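Histone acetyltransferase HPA2 and related acetyltransferases (Corynebacterium glutamicum ATCC 13032, PDB 2QEC) probably transfers acyl groups, such as acetyl, as a member of the GCN5-related N-acetyltransferase (GNAT) family. Local coordinates at residues Lys16-Leu21 / Glu72-Leu78. The protein carries 1 engineered substitution. Sequence-based numbering, arbitrary orientation. Where two conformers were deposited one is given.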
loop_
_atom_site.group_PDB
_atom_site.type_symbol
_atom_site.label_atom_id
_atom_site.label_comp_id
_atom_site.label_asym_id
_atom_site.label_seq_id
_atom_site.Cartn_x
_atom_site.Cartn_y
_atom_site.Cartn_z
ATOM N N LYS A 16 -12.851 -31.966 -5.075
ATOM C CA LYS A 16 -11.493 -32.093 -5.593
ATOM C C LYS A 16 -10.692 -30.859 -5.261
ATOM O O LYS A 16 -9.497 -30.896 -4.964
ATOM C CB LYS A 16 -11.528 -32.299 -7.116
ATOM C CG LYS A 16 -10.149 -32.398 -7.752
ATOM C CD LYS A 16 -9.491 -33.742 -7.430
ATOM C CE LYS A 16 -8.011 -33.718 -7.799
ATOM N NZ LYS A 16 -7.893 -33.490 -9.266
ATOM N N ILE A 17 -11.357 -29.745 -5.328
ATOM C CA ILE A 17 -10.724 -28.454 -4.983
ATOM C C ILE A 17 -10.168 -28.513 -3.534
ATOM O O ILE A 17 -9.001 -28.187 -3.282
ATOM C CB ILE A 17 -11.728 -27.336 -5.185
ATOM C CG1 ILE A 17 -11.847 -26.996 -6.675
ATOM C CG2 ILE A 17 -11.329 -26.080 -4.450
ATOM C CD1 ILE A 17 -12.947 -26.086 -6.989
ATOM N N VAL A 18 -10.995 -28.988 -2.611
ATOM C CA VAL A 18 -10.595 -29.127 -1.197
ATOM C C VAL A 18 -9.460 -30.131 -1.074
ATOM O O VAL A 18 -8.500 -29.898 -0.353
ATOM C CB VAL A 18 -11.781 -29.506 -0.333
ATOM C CG1 VAL A 18 -11.333 -29.895 1.093
ATOM C CG2 VAL A 18 -12.823 -28.379 -0.309
ATOM N N ASP A 19 -9.557 -31.260 -1.776
ATOM C CA ASP A 19 -8.470 -32.247 -1.807
ATOM C C ASP A 19 -7.163 -31.606 -2.219
ATOM O O ASP A 19 -6.102 -31.908 -1.650
ATOM C CB ASP A 19 -8.720 -33.369 -2.805
ATOM C CG ASP A 19 -9.792 -34.334 -2.369
ATOM O OD1 ASP A 19 -10.160 -34.369 -1.176
ATOM O OD2 ASP A 19 -10.279 -35.046 -3.257
ATOM N N VAL A 20 -7.217 -30.767 -3.242
ATOM C CA VAL A 20 -5.999 -30.065 -3.740
ATOM C C VAL A 20 -5.411 -29.054 -2.720
ATOM O O VAL A 20 -4.192 -28.997 -2.486
ATOM C CB VAL A 20 -6.254 -29.378 -5.110
ATOM C CG1 VAL A 20 -5.077 -28.573 -5.524
ATOM C CG2 VAL A 20 -6.505 -30.459 -6.203
ATOM N N LEU A 21 -6.271 -28.265 -2.103
ATOM C CA LEU A 21 -5.847 -27.355 -1.043
ATOM C C LEU A 21 -5.179 -28.083 0.133
ATOM O O LEU A 21 -4.155 -27.655 0.650
ATOM C CB LEU A 21 -7.055 -26.549 -0.566
ATOM C CG LEU A 21 -7.585 -25.528 -1.579
ATOM C CD1 LEU A 21 -9.031 -25.091 -1.264
ATOM C CD2 LEU A 21 -6.676 -24.376 -1.672
ATOM N N GLU A 72 -8.131 -33.324 -15.448
ATOM C CA GLU A 72 -8.169 -33.299 -13.989
ATOM C C GLU A 72 -7.726 -31.955 -13.473
ATOM O O GLU A 72 -6.876 -31.294 -14.063
ATOM C CB GLU A 72 -7.322 -34.419 -13.360
ATOM C CG GLU A 72 -7.708 -35.846 -13.767
ATOM C CD GLU A 72 -8.920 -36.466 -13.022
ATOM O OE1 GLU A 72 -9.299 -35.985 -11.924
ATOM O OE2 GLU A 72 -9.498 -37.461 -13.564
ATOM N N ILE A 73 -8.313 -31.581 -12.343
ATOM C CA ILE A 73 -7.980 -30.344 -11.667
ATOM C C ILE A 73 -6.625 -30.535 -11.003
ATOM O O ILE A 73 -6.404 -31.512 -10.266
ATOM C CB ILE A 73 -9.067 -29.945 -10.640
ATOM C CG1 ILE A 73 -10.366 -29.568 -11.380
ATOM C CG2 ILE A 73 -8.573 -28.828 -9.733
ATOM C CD1 ILE A 73 -11.596 -29.589 -10.504
ATOM N N VAL A 74 -5.684 -29.679 -11.393
ATOM C CA VAL A 74 -4.301 -29.727 -10.908
ATOM C C VAL A 74 -3.882 -28.458 -10.151
ATOM O O VAL A 74 -2.783 -28.381 -9.607
ATOM C CB VAL A 74 -3.293 -29.990 -12.076
ATOM C CG1 VAL A 74 -3.426 -31.406 -12.553
ATOM C CG2 VAL A 74 -3.467 -29.009 -13.221
ATOM N N GLY A 75 -4.770 -27.492 -10.090
ATOM C CA GLY A 75 -4.516 -26.286 -9.302
ATOM C C GLY A 75 -5.785 -25.526 -9.051
ATOM O O GLY A 75 -6.786 -25.699 -9.762
ATOM N N VAL A 76 -5.729 -24.707 -8.014
ATOM C CA VAL A 76 -6.842 -23.874 -7.616
ATOM C C VAL A 76 -6.311 -22.546 -7.072
ATOM O O VAL A 76 -5.242 -22.487 -6.440
ATOM C CB VAL A 76 -7.801 -24.610 -6.610
ATOM C CG1 VAL A 76 -7.128 -24.936 -5.268
ATOM C CG2 VAL A 76 -9.094 -23.829 -6.395
ATOM N N ALA A 77 -7.050 -21.469 -7.369
ATOM C CA ALA A 77 -6.818 -20.150 -6.782
ATOM C C ALA A 77 -8.123 -19.556 -6.195
ATOM O O ALA A 77 -9.216 -19.629 -6.806
ATOM C CB ALA A 77 -6.187 -19.223 -7.792
ATOM N N LEU A 78 -7.992 -18.920 -5.021
ATOM C CA LEU A 78 -9.120 -18.297 -4.306
ATOM C C LEU A 78 -8.846 -16.816 -4.225
ATOM O O LEU A 78 -7.798 -16.434 -3.754
ATOM C CB LEU A 78 -9.264 -18.873 -2.905
ATOM C CG LEU A 78 -9.461 -20.429 -2.869
ATOM C CD1 LEU A 78 -9.543 -20.895 -1.424
ATOM C CD2 LEU A 78 -10.728 -20.854 -3.501
HETATM O O HOH W 1 -10.142 -33.623 -11.310
#
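Val-76 and Ile-73 of strand 73-80 meet Ile-17, Val-20, Leu-21 and Lys-16 of helix 14-25, the first helix of this GNAT fold, which lies across the central mixed sheet. The axes of the two segments cross almost squarely, at -86° and 8.2 Å apart at their closest. Val-76 points toward the helix, its CA nearest that of Ile-17, and in the conformer described spreads its two methyls to different neighbours. CG2 reaches CG2 of Ile-17 at 3.7 Å, the two side chains crossing at about a right angle. CG1, turned between the backbone N and the carbonyl carbon (chi1 65°), meets Leu-21 CD2 at 3.7 Å, again crosswise, while CG1 of Val-20 lies 4.2 Å from this same methyl. Beta-branched Val and Ile offer carbon groups in two directions close to the backbone, while the longer Leu-21 carries its methyls out to the strand. Farther along the strand, CD1 of Leu-21 approaches CD1 of Leu-78. Helix 43-60 also packs against this helix, through Phe-49 on Leu-21 and Ile-53 on Ile-17. Val-74 and Gly-75 together face Ala-66 in a classic beta bulge, so Ile-73 and Val-76, three positions apart, both point toward the helix.

At the edge of the contact, Lys-16 combines an apolar stem with a charged end. Its CG, anti to the backbone N, lies 3.9 Å from CB of Ile-73, and bends at chi2 and chi4 bring the ammonium to the strand backbone. In one of its two conformers, OE1 of Glu-72 makes a long, probably loose salt bridge to this ammonium and accepts from a water that itself accepts from Lys-16 NZ and Ile-73 N. Lys-16 NZ donates to Ile-73 O at 2.7 Å, in the carbonyl plane on a lone pair, with a C=O...N angle of 135°.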